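Local structure of fructose-bisphosphate aldolase (Plasmodium falciparum, 4TR9) at residues L37-S42 / A311-V316; I53-T58 / N318-K323; F70-L75 / K329-L334; E87-K92 / K141-A146; E286-L291 / A338-L343. The protein belongs to the class I fructose-bisphosphate aldolases, enzymes built on the (beta/alpha)8 TIM-barrel fold. All coordinates share one frame; numbering follows the deposited sequence.

In the fold
Contacts 1, 2, 3 and 5 all lie along one sector of the barrel, where helix 310-320 and helix 327-346 follow each other and pack together. Contact 1 is the one at the ligand: it holds A38 and D40 of the 38D pocket. Contact 3 has its centre about 12 Å from that of contact 1 and touches it through L334 and V316; contact 5 does so through N341 and L312, with centres about 14 Å apart. Contact 2 continues helix 310-320 to the surface. Contact 4 joins helix 86-89 to helix 136-146 and meets contact 3 where F70 packs on T88. Y143 of contact 4 and A287 of contact 5 each lie about 13 Å from 38D.

Contact 1. Residues L37-S42 / A311-V316; sequences LAADES and ALQASV. With 38D (N'-[(E)-(2,4-dichlorophenyl)methylidene]-3,4-dihydroxybenzohydrazide), chain K.
L37, on strand 35-39 of the TIM barrel, meets L312 and Q313 of helix 310-320, which follows the adjacent parallel strand 303-308. The pairing is the ordinary one of this fold, a barrel strand covered by an outer helix, and every touching residue is buried. L37 has CG anti to its own nitrogen (chi1 170°), which brings CD1 toward the helix. There it meets L312 CD1 at 3.7 Å, the two leucines crossing at a slant. Q313, which gives up the most surface, stretches out beyond CG and runs across the L37 side chain at about a right angle. Its amide ends near A38 O and the carboxylate of E41, and E41 comes to meet it from the opposite direction. The carboxylate and amide planes stand 77° apart; which end of the amide faces these oxygens is doubtful in the model. E41 OE2 is also hydrogen-bonded to an aromatic side chain of a bound peptide, while OE1 makes a long, weak ion pair with R66. At the end of the strand A38 CB already borders the ligand, 4.0 Å from 38D O07, and D40 follows in the loop. D40 completes this corner with its two carboxylate oxygens: OD2 forms a salt bridge with K152, while OD1 accepts a weak hydrogen bond from 38D O07 at 3.3 Å.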
# COMPACT_ATOMS: atom_id res chain seq x y z
N LEU A 37 26.30 23.92 -1.47
CA LEU A 37 26.00 25.00 -2.40
C LEU A 37 25.27 24.48 -3.63
O LEU A 37 25.81 23.67 -4.38
CB LEU A 37 27.28 25.72 -2.82
CG LEU A 37 27.16 26.72 -3.98
CD1 LEU A 37 26.24 27.88 -3.61
CD2 LEU A 37 28.53 27.22 -4.41
N ALA A 38 24.04 24.95 -3.83
CA ALA A 38 23.24 24.52 -4.97
C ALA A 38 23.46 25.42 -6.18
O ALA A 38 22.79 26.43 -6.34
CB ALA A 38 21.76 24.50 -4.59
N ALA A 39 24.42 25.04 -7.02
CA ALA A 39 24.73 25.80 -8.22
C ALA A 39 24.48 24.97 -9.47
O ALA A 39 25.26 25.00 -10.42
CB ALA A 39 26.17 26.29 -8.19
N ASP A 40 23.37 24.24 -9.47
CA ASP A 40 23.03 23.36 -10.59
C ASP A 40 21.84 23.88 -11.38
O ASP A 40 20.94 23.12 -11.75
CB ASP A 40 22.75 21.95 -10.09
CG ASP A 40 21.77 21.92 -8.94
OD1 ASP A 40 21.75 22.88 -8.15
OD2 ASP A 40 21.01 20.93 -8.83
N GLU A 41 21.83 25.19 -11.64
CA GLU A 41 20.76 25.80 -12.43
C GLU A 41 20.87 25.41 -13.89
O GLU A 41 21.97 25.39 -14.45
CB GLU A 41 20.79 27.32 -12.29
CG GLU A 41 20.58 27.84 -10.87
CD GLU A 41 21.85 27.81 -10.04
OE1 GLU A 41 22.93 27.59 -10.62
OE2 GLU A 41 21.76 28.01 -8.81
N SER A 42 19.74 25.09 -14.51
CA SER A 42 19.72 24.75 -15.93
C SER A 42 19.95 25.99 -16.78
O SER A 42 20.08 27.10 -16.26
CB SER A 42 18.40 24.08 -16.31
OG SER A 42 17.30 24.95 -16.11
N ALA A 311 19.78 31.52 -1.52
CA ALA A 311 20.20 32.19 -0.29
C ALA A 311 21.70 32.45 -0.25
O ALA A 311 22.19 33.11 0.67
CB ALA A 311 19.77 31.37 0.92
N LEU A 312 22.42 31.94 -1.24
CA LEU A 312 23.88 32.09 -1.27
C LEU A 312 24.36 32.87 -2.48
O LEU A 312 25.48 33.38 -2.49
CB LEU A 312 24.55 30.71 -1.25
CG LEU A 312 24.49 29.93 0.06
CD1 LEU A 312 25.06 28.53 -0.12
CD2 LEU A 312 25.23 30.67 1.16
N GLN A 313 23.52 32.96 -3.51
CA GLN A 313 23.95 33.52 -4.79
C GLN A 313 23.22 34.80 -5.19
O GLN A 313 23.66 35.50 -6.11
CB GLN A 313 23.79 32.48 -5.89
CG GLN A 313 24.59 31.21 -5.68
CD GLN A 313 24.34 30.18 -6.76
OE1 GLN A 313 23.92 29.06 -6.49
NE2 GLN A 313 24.62 30.55 -8.01
N ALA A 314 22.12 35.11 -4.52
CA ALA A 314 21.29 36.25 -4.89
C ALA A 314 22.06 37.57 -4.81
O ALA A 314 22.03 38.37 -5.75
CB ALA A 314 20.06 36.32 -4.00
N SER A 315 22.76 37.79 -3.70
CA SER A 315 23.51 39.02 -3.51
C SER A 315 24.83 39.00 -4.27
O SER A 315 25.38 40.05 -4.61
CB SER A 315 23.77 39.27 -2.02
OG SER A 315 22.56 39.51 -1.33
N VAL A 316 25.34 37.80 -4.54
CA VAL A 316 26.58 37.64 -5.28
C VAL A 316 26.43 38.13 -6.71
O VAL A 316 27.26 38.87 -7.22
CB VAL A 316 27.05 36.17 -5.29
CG1 VAL A 316 28.29 36.01 -6.15
CG2 VAL A 316 27.31 35.69 -3.87
N12 38D K . 13.66 25.26 -12.02
C13 38D K . 12.87 26.30 -11.42
C15 38D K . 11.86 26.66 -13.67
C17 38D K . 9.64 27.49 -13.97
C20 38D K . 10.50 27.19 -11.75
C01 38D K . 15.97 23.81 -8.68
C02 38D K . 16.70 23.41 -7.56
O03 38D K . 16.10 23.32 -6.28
C04 38D K . 18.05 23.09 -7.70
C05 38D K . 18.66 23.16 -8.94
C06 38D K . 17.93 23.56 -10.05
O07 38D K . 18.81 22.68 -6.58
C08 38D K . 16.60 23.88 -9.92
C09 38D K . 15.83 24.33 -11.17
O10 38D K . 16.38 24.29 -12.26
N11 38D K . 14.48 24.79 -11.00
C14 38D K . 11.70 26.73 -12.30
C16 38D K . 10.83 27.04 -14.51
CL1 38D K . 8.35 27.97 -15.04
C19 38D K . 9.47 27.57 -12.59
CL2 38D K . 10.27 27.29 -10.03

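Contact 2. Residues I53-T58 / N318-K323; sequences IKLENT and NTWQGK
The type I' beta turn W320-K323, at the end of helix 310-320, receives I53 and L55 from the loop between helix 43-52 and helix 59-70. Two methyl-bearing chains do most of the work, and the contact is made by van der Waals packing. I53 divides its branches between two targets. With chi1 at 58°, CG1 lies between the backbone nitrogen and the carbonyl carbon and carries CD1 to Q321 CA at 4.0 Å, whereas CG2 lies beside the nitrogen and approaches N318 OD1 at 3.7 Å. L55 comes in across the indole of W320 at about a right angle, its CD2 standing 3.8 Å from W320 CZ3. The same methyl is 3.9 Å from G322 CA, and L55 is thereby wedged against ring and turn together. The turn also folds back on its own tryptophan: G322 CA lies 3.3 Å above the plane of the W320 ring, over its centre, and K323 N sits over the same face nearer the rim. A backbone bond from K323 N to W320 O closes the turn. Beyond these residues W320 meets the ring of Y65 and touches A330 of helix 327-346, so the indole joins this surface loop to the helices beneath. Q321 and G322, both at positive phi, give the two central positions that define a type I' turn, here reversing the chain at the end of an outer-layer barrel helix.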
# COMPACT_ATOMS: atom_id res chain seq x y z
N ILE A 53 20.41 40.92 -13.63
CA ILE A 53 21.58 41.78 -13.52
C ILE A 53 22.00 42.32 -14.88
O ILE A 53 23.10 42.85 -15.03
CB ILE A 53 22.77 41.04 -12.87
CG1 ILE A 53 23.12 39.80 -13.69
CG2 ILE A 53 22.45 40.68 -11.43
CD1 ILE A 53 24.30 39.03 -13.14
N LYS A 54 21.11 42.17 -15.86
CA LYS A 54 21.36 42.62 -17.23
C LYS A 54 22.64 42.03 -17.79
O LYS A 54 23.65 42.72 -17.93
CB LYS A 54 21.41 44.16 -17.29
CG LYS A 54 20.04 44.82 -17.44
CD LYS A 54 19.18 44.63 -16.20
CE LYS A 54 17.73 45.01 -16.47
NZ LYS A 54 16.86 44.77 -15.29
N LEU A 55 22.59 40.74 -18.10
CA LEU A 55 23.75 40.01 -18.59
C LEU A 55 23.33 38.96 -19.61
O LEU A 55 22.34 38.25 -19.40
CB LEU A 55 24.49 39.35 -17.42
CG LEU A 55 25.71 38.50 -17.76
CD1 LEU A 55 26.79 39.34 -18.42
CD2 LEU A 55 26.25 37.82 -16.51
N GLU A 56 24.06 38.87 -20.71
CA GLU A 56 23.74 37.91 -21.76
C GLU A 56 24.06 36.49 -21.31
O GLU A 56 25.10 36.24 -20.69
CB GLU A 56 24.49 38.26 -23.05
CG GLU A 56 26.02 38.27 -22.94
CD GLU A 56 26.57 39.56 -22.37
OE1 GLU A 56 25.80 40.33 -21.75
OE2 GLU A 56 27.78 39.82 -22.54
N ASN A 57 23.17 35.56 -21.62
CA ASN A 57 23.33 34.17 -21.20
C ASN A 57 24.17 33.37 -22.20
O ASN A 57 23.64 32.59 -22.99
CB ASN A 57 21.97 33.50 -21.01
CG ASN A 57 22.08 32.10 -20.43
OD1 ASN A 57 23.07 31.77 -19.78
ND2 ASN A 57 21.06 31.28 -20.66
N THR A 58 25.48 33.58 -22.15
CA THR A 58 26.40 32.84 -23.01
C THR A 58 27.09 31.73 -22.23
O THR A 58 26.98 31.66 -21.01
CB THR A 58 27.47 33.77 -23.62
OG1 THR A 58 28.28 34.32 -22.58
CG2 THR A 58 26.81 34.90 -24.39
N ASN A 318 24.20 40.21 -7.84
CA ASN A 318 23.96 41.65 -7.82
C ASN A 318 25.26 42.44 -7.68
O ASN A 318 25.39 43.54 -8.22
CB ASN A 318 23.01 42.02 -6.68
CG ASN A 318 21.62 41.46 -6.88
OD1 ASN A 318 21.13 41.38 -8.00
ND2 ASN A 318 20.97 41.08 -5.78
N THR A 319 26.22 41.88 -6.96
CA THR A 319 27.51 42.52 -6.75
C THR A 319 28.40 42.35 -7.97
O THR A 319 29.08 43.28 -8.40
CB THR A 319 28.22 41.97 -5.51
OG1 THR A 319 27.37 42.11 -4.36
CG2 THR A 319 29.52 42.72 -5.26
N TRP A 320 28.39 41.14 -8.53
CA TRP A 320 29.23 40.80 -9.68
C TRP A 320 28.80 41.54 -10.94
O TRP A 320 29.60 42.25 -11.56
CB TRP A 320 29.21 39.29 -9.91
CG TRP A 320 30.00 38.84 -11.09
CD1 TRP A 320 31.29 39.16 -11.38
CD2 TRP A 320 29.55 37.97 -12.14
NE1 TRP A 320 31.68 38.55 -12.55
CE2 TRP A 320 30.63 37.81 -13.04
CE3 TRP A 320 28.35 37.32 -12.41
CZ2 TRP A 320 30.54 37.02 -14.18
CZ3 TRP A 320 28.26 36.53 -13.55
CH2 TRP A 320 29.35 36.39 -14.42
N GLN A 321 27.53 41.38 -11.32
CA GLN A 321 26.96 42.01 -12.50
C GLN A 321 27.74 41.71 -13.78
O GLN A 321 27.81 42.54 -14.68
CB GLN A 321 26.87 43.53 -12.31
CG GLN A 321 25.71 43.97 -11.43
CD GLN A 321 25.60 45.48 -11.33
OE1 GLN A 321 26.56 46.20 -11.58
NE2 GLN A 321 24.41 45.97 -10.97
N GLY A 322 28.31 40.51 -13.85
CA GLY A 322 29.01 40.07 -15.04
C GLY A 322 30.27 40.84 -15.37
O GLY A 322 30.73 40.82 -16.52
N LYS A 323 30.84 41.51 -14.38
CA LYS A 323 32.06 42.29 -14.59
C LYS A 323 33.22 41.75 -13.76
O LYS A 323 33.07 41.43 -12.58
CB LYS A 323 31.81 43.76 -14.26
CG LYS A 323 30.74 44.41 -15.12
CD LYS A 323 30.78 45.93 -15.04
CE LYS A 323 30.48 46.43 -13.64
NZ LYS A 323 30.49 47.92 -13.57

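Contact 3. Residues F70-L75 / K329-L334; sequences FGTKGL and KAREVL
Extended from CG to NE, with chi1 of -77° placing CG beside the backbone nitrogen, R331 slides past T72 in the opposite direction and lays its guanidinium against the G71-T72 peptide. This joins helix 327-346 of the TIM barrel's outer layer to the loop leading into strand 79-84. G71 O lies 3.1 Å above the guanidinium plane, toward its rim, an approach too poorly angled for a hydrogen bond; T72 N sits over the centre of the same face. R331 NE bonds instead to L68 O in helix 59-70, which T72 OG1 also bonds, together with L69 O. T72 OG1 also packs against R331 CG and L334 CD2, each 3.4 Å away. The L75 and L334 side chains cross at about a right angle, L75 CD1 being 4.0 Å from L334 CD2. K73 NZ comes to the guanidinium edge, 4.0 Å from R331 NH2, and these like charges share one water, which accepts from R331 NH2 at 2.9 Å and weakly from K73 NZ at 3.2 Å.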
# COMPACT_ATOMS: atom_id res chain seq x y z
N PHE A 70 33.19 28.75 -7.39
CA PHE A 70 34.02 27.61 -7.00
C PHE A 70 35.48 28.01 -6.81
O PHE A 70 36.24 27.31 -6.15
CB PHE A 70 33.91 26.49 -8.04
CG PHE A 70 32.49 26.11 -8.37
CD1 PHE A 70 31.48 26.23 -7.43
CD2 PHE A 70 32.17 25.63 -9.63
CE1 PHE A 70 30.18 25.88 -7.74
CE2 PHE A 70 30.87 25.29 -9.95
CZ PHE A 70 29.88 25.42 -9.00
N GLY A 71 35.86 29.15 -7.38
CA GLY A 71 37.22 29.64 -7.28
C GLY A 71 37.43 30.51 -6.06
O GLY A 71 38.48 31.12 -5.89
N THR A 72 36.41 30.58 -5.20
CA THR A 72 36.48 31.40 -4.00
C THR A 72 37.40 30.78 -2.96
O THR A 72 37.11 29.72 -2.40
CB THR A 72 35.08 31.59 -3.38
OG1 THR A 72 34.22 32.23 -4.33
CG2 THR A 72 35.17 32.45 -2.13
N LYS A 73 38.52 31.45 -2.70
CA LYS A 73 39.49 30.97 -1.73
C LYS A 73 38.94 31.03 -0.30
O LYS A 73 38.67 32.11 0.22
CB LYS A 73 40.79 31.78 -1.83
CG LYS A 73 41.54 31.58 -3.14
CD LYS A 73 42.79 32.45 -3.21
CE LYS A 73 42.44 33.92 -3.39
NZ LYS A 73 41.78 34.17 -4.71
N GLY A 74 38.78 29.87 0.31
CA GLY A 74 38.29 29.79 1.68
C GLY A 74 36.84 29.37 1.78
O GLY A 74 36.25 29.40 2.86
N LEU A 75 36.26 28.97 0.65
CA LEU A 75 34.86 28.57 0.60
C LEU A 75 34.65 27.22 1.28
O LEU A 75 33.55 26.93 1.77
CB LEU A 75 34.37 28.51 -0.85
CG LEU A 75 32.88 28.25 -1.06
CD1 LEU A 75 32.06 29.40 -0.51
CD2 LEU A 75 32.57 28.01 -2.53
N LYS A 329 35.10 41.18 -5.06
CA LYS A 329 34.10 41.87 -4.26
C LYS A 329 32.88 40.99 -4.04
O LYS A 329 32.30 40.97 -2.95
CB LYS A 329 33.70 43.18 -4.93
CG LYS A 329 32.82 44.09 -4.08
CD LYS A 329 32.40 45.33 -4.85
CE LYS A 329 33.61 46.06 -5.42
NZ LYS A 329 33.21 47.22 -6.27
N ALA A 330 32.50 40.25 -5.08
CA ALA A 330 31.34 39.37 -5.00
C ALA A 330 31.67 38.08 -4.25
O ALA A 330 30.81 37.49 -3.60
CB ALA A 330 30.83 39.04 -6.40
N ARG A 331 32.93 37.66 -4.33
CA ARG A 331 33.37 36.45 -3.65
C ARG A 331 33.33 36.61 -2.13
O ARG A 331 33.12 35.65 -1.40
CB ARG A 331 34.77 36.05 -4.10
CG ARG A 331 34.81 35.39 -5.47
CD ARG A 331 36.23 35.01 -5.86
NE ARG A 331 36.26 34.23 -7.09
CZ ARG A 331 37.37 33.77 -7.66
NH1 ARG A 331 37.30 33.07 -8.79
NH2 ARG A 331 38.55 34.02 -7.11
N GLU A 332 33.55 37.84 -1.67
CA GLU A 332 33.46 38.13 -0.24
C GLU A 332 32.01 38.11 0.20
O GLU A 332 31.70 37.71 1.33
CB GLU A 332 34.10 39.49 0.08
CG GLU A 332 34.10 39.84 1.56
CD GLU A 332 34.91 41.09 1.87
OE1 GLU A 332 35.71 41.51 1.01
OE2 GLU A 332 34.74 41.65 2.98
N VAL A 333 31.11 38.52 -0.69
CA VAL A 333 29.68 38.47 -0.42
C VAL A 333 29.23 37.02 -0.29
O VAL A 333 28.38 36.69 0.53
CB VAL A 333 28.87 39.17 -1.53
CG1 VAL A 333 27.38 39.10 -1.23
CG2 VAL A 333 29.32 40.62 -1.68
N LEU A 334 29.83 36.15 -1.11
CA LEU A 334 29.56 34.72 -1.05
C LEU A 334 30.03 34.12 0.27
O LEU A 334 29.36 33.27 0.86
CB LEU A 334 30.23 34.00 -2.22
CG LEU A 334 30.11 32.48 -2.23
CD1 LEU A 334 28.65 32.06 -2.34
CD2 LEU A 334 30.93 31.88 -3.37
O HOH W 1 39.61 36.30 -5.70

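Contact 4. Residues E87-K92 / K141-A146; sequences ETLFQK and KEYYKA
L89 and Y143, both buried, form with A146 the closely packed part of this contact, where short helix 86-89 meets helix 136-146; F90 and E142, both exposed, form its solvent side. In the buried part, L89 has CG anti to its nitrogen (chi1 -179°), which directs its methyls to the longer helix. CD2 fits between two partners, 3.6 Å from Y143 CD1 and 3.7 Å from A146 CB. The small A146 methyl is thus the common floor for two larger groups, because F90 CE1 rests on it as well, at 3.6 Å. L89 also packs on V100 of helix 99-105, and Y143 on V114 and A148. F90 belongs to both halves: one ring face is lined by its neighbour L89, and between the two parts the rings of F90 and Y143 meet rim to rim rather than stacking, with F90 CE2 4.2 Å from Y143 CE1. On the solvent side E142, its chain extended, brings OE2 to 3.4 Å from F90 CZ, with ring and carboxylate planes 41° apart. This is a touch of a carboxylate on an aromatic ring between exposed side chains, in contrast to the buried fit of methyls and ring carbons round L89. Short helix 86-89, after strand 79-84, thus packs on helix 136-146, which precedes strand 150-157, in the layer of helices round the TIM barrel.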
# COMPACT_ATOMS: atom_id res chain seq x y z
N GLU A 87 26.51 20.47 -17.71
CA GLU A 87 27.45 21.29 -18.46
C GLU A 87 28.66 21.70 -17.63
O GLU A 87 29.80 21.58 -18.07
CB GLU A 87 26.75 22.54 -18.99
CG GLU A 87 27.69 23.64 -19.47
CD GLU A 87 26.97 24.95 -19.72
OE1 GLU A 87 25.76 24.92 -19.99
OE2 GLU A 87 27.63 26.01 -19.63
N THR A 88 28.40 22.17 -16.41
CA THR A 88 29.45 22.68 -15.53
C THR A 88 30.45 21.59 -15.14
O THR A 88 31.64 21.85 -14.99
CB THR A 88 28.85 23.30 -14.25
OG1 THR A 88 27.84 24.25 -14.61
CG2 THR A 88 29.92 23.98 -13.42
N LEU A 89 29.95 20.36 -14.99
CA LEU A 89 30.78 19.24 -14.58
C LEU A 89 31.92 18.98 -15.56
O LEU A 89 33.03 18.62 -15.16
CB LEU A 89 29.92 17.98 -14.43
CG LEU A 89 30.64 16.70 -13.98
CD1 LEU A 89 31.28 16.91 -12.61
CD2 LEU A 89 29.68 15.53 -13.95
N PHE A 90 31.65 19.17 -16.85
CA PHE A 90 32.66 18.95 -17.88
C PHE A 90 33.14 20.26 -18.49
O PHE A 90 33.42 20.34 -19.68
CB PHE A 90 32.10 18.04 -18.99
CG PHE A 90 31.55 16.74 -18.50
CD1 PHE A 90 32.36 15.62 -18.39
CD2 PHE A 90 30.21 16.63 -18.15
CE1 PHE A 90 31.86 14.42 -17.93
CE2 PHE A 90 29.70 15.43 -17.70
CZ PHE A 90 30.52 14.32 -17.59
N GLN A 91 33.23 21.30 -17.66
CA GLN A 91 33.57 22.63 -18.15
C GLN A 91 34.87 23.15 -17.55
O GLN A 91 35.27 22.76 -16.46
CB GLN A 91 32.42 23.60 -17.84
CG GLN A 91 32.42 24.86 -18.70
CD GLN A 91 31.22 25.74 -18.43
OE1 GLN A 91 30.67 25.73 -17.33
NE2 GLN A 91 30.80 26.49 -19.44
N LYS A 92 35.54 24.03 -18.30
CA LYS A 92 36.79 24.62 -17.84
C LYS A 92 36.73 26.14 -17.93
O LYS A 92 36.09 26.70 -18.82
CB LYS A 92 37.97 24.06 -18.64
CG LYS A 92 38.84 25.11 -19.34
CD LYS A 92 38.42 25.32 -20.78
CE LYS A 92 38.72 24.09 -21.63
NZ LYS A 92 40.17 23.77 -21.64
N LYS A 141 27.60 6.44 -13.87
CA LYS A 141 28.95 5.93 -14.10
C LYS A 141 29.81 7.00 -14.77
O LYS A 141 31.00 7.11 -14.51
CB LYS A 141 28.91 4.67 -14.96
CG LYS A 141 28.19 3.50 -14.31
CD LYS A 141 28.23 2.27 -15.19
CE LYS A 141 27.50 1.10 -14.54
NZ LYS A 141 27.54 -0.13 -15.39
N GLU A 142 29.18 7.79 -15.64
CA GLU A 142 29.85 8.89 -16.32
C GLU A 142 30.20 10.01 -15.35
O GLU A 142 31.30 10.56 -15.39
CB GLU A 142 28.98 9.42 -17.46
CG GLU A 142 29.54 10.65 -18.15
CD GLU A 142 28.55 11.26 -19.13
OE1 GLU A 142 27.42 10.74 -19.24
OE2 GLU A 142 28.90 12.26 -19.79
N TYR A 143 29.24 10.35 -14.49
CA TYR A 143 29.41 11.45 -13.54
C TYR A 143 30.46 11.12 -12.48
O TYR A 143 31.22 12.00 -12.07
CB TYR A 143 28.08 11.78 -12.88
CG TYR A 143 27.03 12.33 -13.83
CD1 TYR A 143 27.40 12.99 -14.99
CD2 TYR A 143 25.68 12.17 -13.56
CE1 TYR A 143 26.45 13.49 -15.86
CE2 TYR A 143 24.72 12.67 -14.43
CZ TYR A 143 25.11 13.33 -15.58
OH TYR A 143 24.17 13.82 -16.44
N TYR A 144 30.49 9.87 -12.04
CA TYR A 144 31.46 9.43 -11.03
C TYR A 144 32.88 9.58 -11.54
O TYR A 144 33.76 10.08 -10.82
CB TYR A 144 31.19 7.98 -10.63
CG TYR A 144 32.07 7.49 -9.50
CD1 TYR A 144 31.69 7.67 -8.17
CD2 TYR A 144 33.28 6.86 -9.75
CE1 TYR A 144 32.49 7.23 -7.13
CE2 TYR A 144 34.09 6.42 -8.72
CZ TYR A 144 33.69 6.60 -7.41
OH TYR A 144 34.48 6.16 -6.38
N LYS A 145 33.12 9.15 -12.77
CA LYS A 145 34.45 9.22 -13.37
C LYS A 145 34.83 10.67 -13.65
O LYS A 145 36.00 11.00 -13.78
CB LYS A 145 34.50 8.39 -14.65
CG LYS A 145 35.89 7.87 -14.99
CD LYS A 145 35.87 6.98 -16.23
CE LYS A 145 35.62 7.79 -17.49
NZ LYS A 145 36.72 8.75 -17.76
N ALA A 146 33.82 11.53 -13.75
CA ALA A 146 34.03 12.95 -13.98
C ALA A 146 34.42 13.66 -12.69
O ALA A 146 35.02 14.73 -12.71
CB ALA A 146 32.79 13.59 -14.58

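Contact 5. Residues E286-L291 / A338-L343; sequences EASVNL and AEANSL
S288 OG is approached by three groups: the side chain of N341, a water and, one turn back in its own helix, E284 O. In the model its single proton is directed to N341 OD1, with E284 O competing for it, while the water donates. The bond to N341 OD1 is modelled at 2.5 Å, shorter than expected, so its exact length is doubtful. It does not follow a lone pair, since the hydroxyl oxygen stands 45° out of the carbonyl plane and the C=O...O angle is 126°. The water lies 2.7 Å from S288 OG and accepts from N341 ND2 at 3.2 Å, so one solvent molecule spans serine and amide. The link accompanies a close approach: the S288 and N341 CA atoms are 5.3 Å apart, and the segment axes, 8.9 Å apart at their closest, run almost parallel, 18° from each other. One turn further on a methyl packs against the backbone, L291 CD2 lying 3.8 Å from N341 O. L291 and N341 both also lie on F306 and Y308 of strand 303-308, which places the pair directly over the barrel wall. Helix 284-295 and helix 327-346 are thus packed side by side on a strand, as neighbouring outer helices are in a TIM barrel.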
# COMPACT_ATOMS: atom_id res chain seq x y z
N GLU A 286 16.32 35.65 5.88
CA GLU A 286 15.32 34.81 6.51
C GLU A 286 15.66 33.33 6.38
O GLU A 286 15.29 32.52 7.24
CB GLU A 286 13.93 35.09 5.93
CG GLU A 286 13.38 36.46 6.28
CD GLU A 286 12.00 36.70 5.69
OE1 GLU A 286 11.54 35.87 4.89
OE2 GLU A 286 11.38 37.74 6.04
N ALA A 287 16.36 32.97 5.31
CA ALA A 287 16.80 31.60 5.11
C ALA A 287 17.87 31.23 6.13
O ALA A 287 18.01 30.06 6.50
CB ALA A 287 17.33 31.41 3.70
N SER A 288 18.61 32.23 6.59
CA SER A 288 19.64 32.03 7.61
C SER A 288 19.03 32.08 9.00
O SER A 288 19.42 31.30 9.88
CB SER A 288 20.74 33.09 7.48
OG SER A 288 21.38 33.01 6.22
N VAL A 289 18.08 32.98 9.20
CA VAL A 289 17.42 33.13 10.49
C VAL A 289 16.60 31.88 10.82
O VAL A 289 16.68 31.36 11.94
CB VAL A 289 16.49 34.36 10.51
CG1 VAL A 289 15.65 34.38 11.78
CG2 VAL A 289 17.32 35.64 10.40
N ASN A 290 15.84 31.39 9.85
CA ASN A 290 15.02 30.20 10.04
C ASN A 290 15.87 28.95 10.28
O ASN A 290 15.54 28.13 11.13
CB ASN A 290 14.10 29.98 8.84
CG ASN A 290 13.04 31.06 8.72
OD1 ASN A 290 12.61 31.64 9.72
ND2 ASN A 290 12.62 31.34 7.49
N LEU A 291 16.95 28.81 9.52
CA LEU A 291 17.88 27.70 9.71
C LEU A 291 18.50 27.77 11.10
O LEU A 291 18.76 26.74 11.73
CB LEU A 291 18.96 27.71 8.63
CG LEU A 291 20.04 26.63 8.75
CD1 LEU A 291 19.43 25.24 8.69
CD2 LEU A 291 21.10 26.80 7.67
N ALA A 338 27.91 32.39 3.26
CA ALA A 338 28.28 31.02 3.60
C ALA A 338 28.55 30.90 5.09
O ALA A 338 28.18 29.91 5.72
CB ALA A 338 29.49 30.58 2.79
N GLU A 339 29.21 31.91 5.65
CA GLU A 339 29.51 31.93 7.08
C GLU A 339 28.24 32.14 7.89
O GLU A 339 28.11 31.61 9.00
CB GLU A 339 30.53 33.03 7.39
CG GLU A 339 30.99 33.06 8.84
CD GLU A 339 31.98 34.18 9.12
OE1 GLU A 339 32.06 35.12 8.30
OE2 GLU A 339 32.68 34.11 10.15
N ALA A 340 27.32 32.91 7.34
CA ALA A 340 26.05 33.20 8.00
C ALA A 340 25.24 31.93 8.21
O ALA A 340 24.72 31.68 9.30
CB ALA A 340 25.25 34.21 7.19
N ASN A 341 25.14 31.12 7.16
CA ASN A 341 24.41 29.86 7.23
C ASN A 341 25.20 28.80 7.98
O ASN A 341 24.63 27.84 8.50
CB ASN A 341 24.06 29.37 5.82
CG ASN A 341 23.05 30.27 5.13
OD1 ASN A 341 22.03 30.63 5.71
ND2 ASN A 341 23.34 30.63 3.89
N SER A 342 26.52 28.96 8.03
CA SER A 342 27.37 28.05 8.79
C SER A 342 27.13 28.22 10.29
O SER A 342 27.00 27.25 11.02
CB SER A 342 28.84 28.29 8.47
OG SER A 342 29.67 27.41 9.20
N LEU A 343 27.07 29.48 10.72
CA LEU A 343 26.77 29.79 12.12
C LEU A 343 25.34 29.40 12.46
O LEU A 343 25.02 29.12 13.62
CB LEU A 343 26.99 31.28 12.39
CG LEU A 343 28.41 31.81 12.24
CD1 LEU A 343 28.43 33.33 12.36
CD2 LEU A 343 29.33 31.18 13.27
O HOH W 2 21.37 33.12 3.49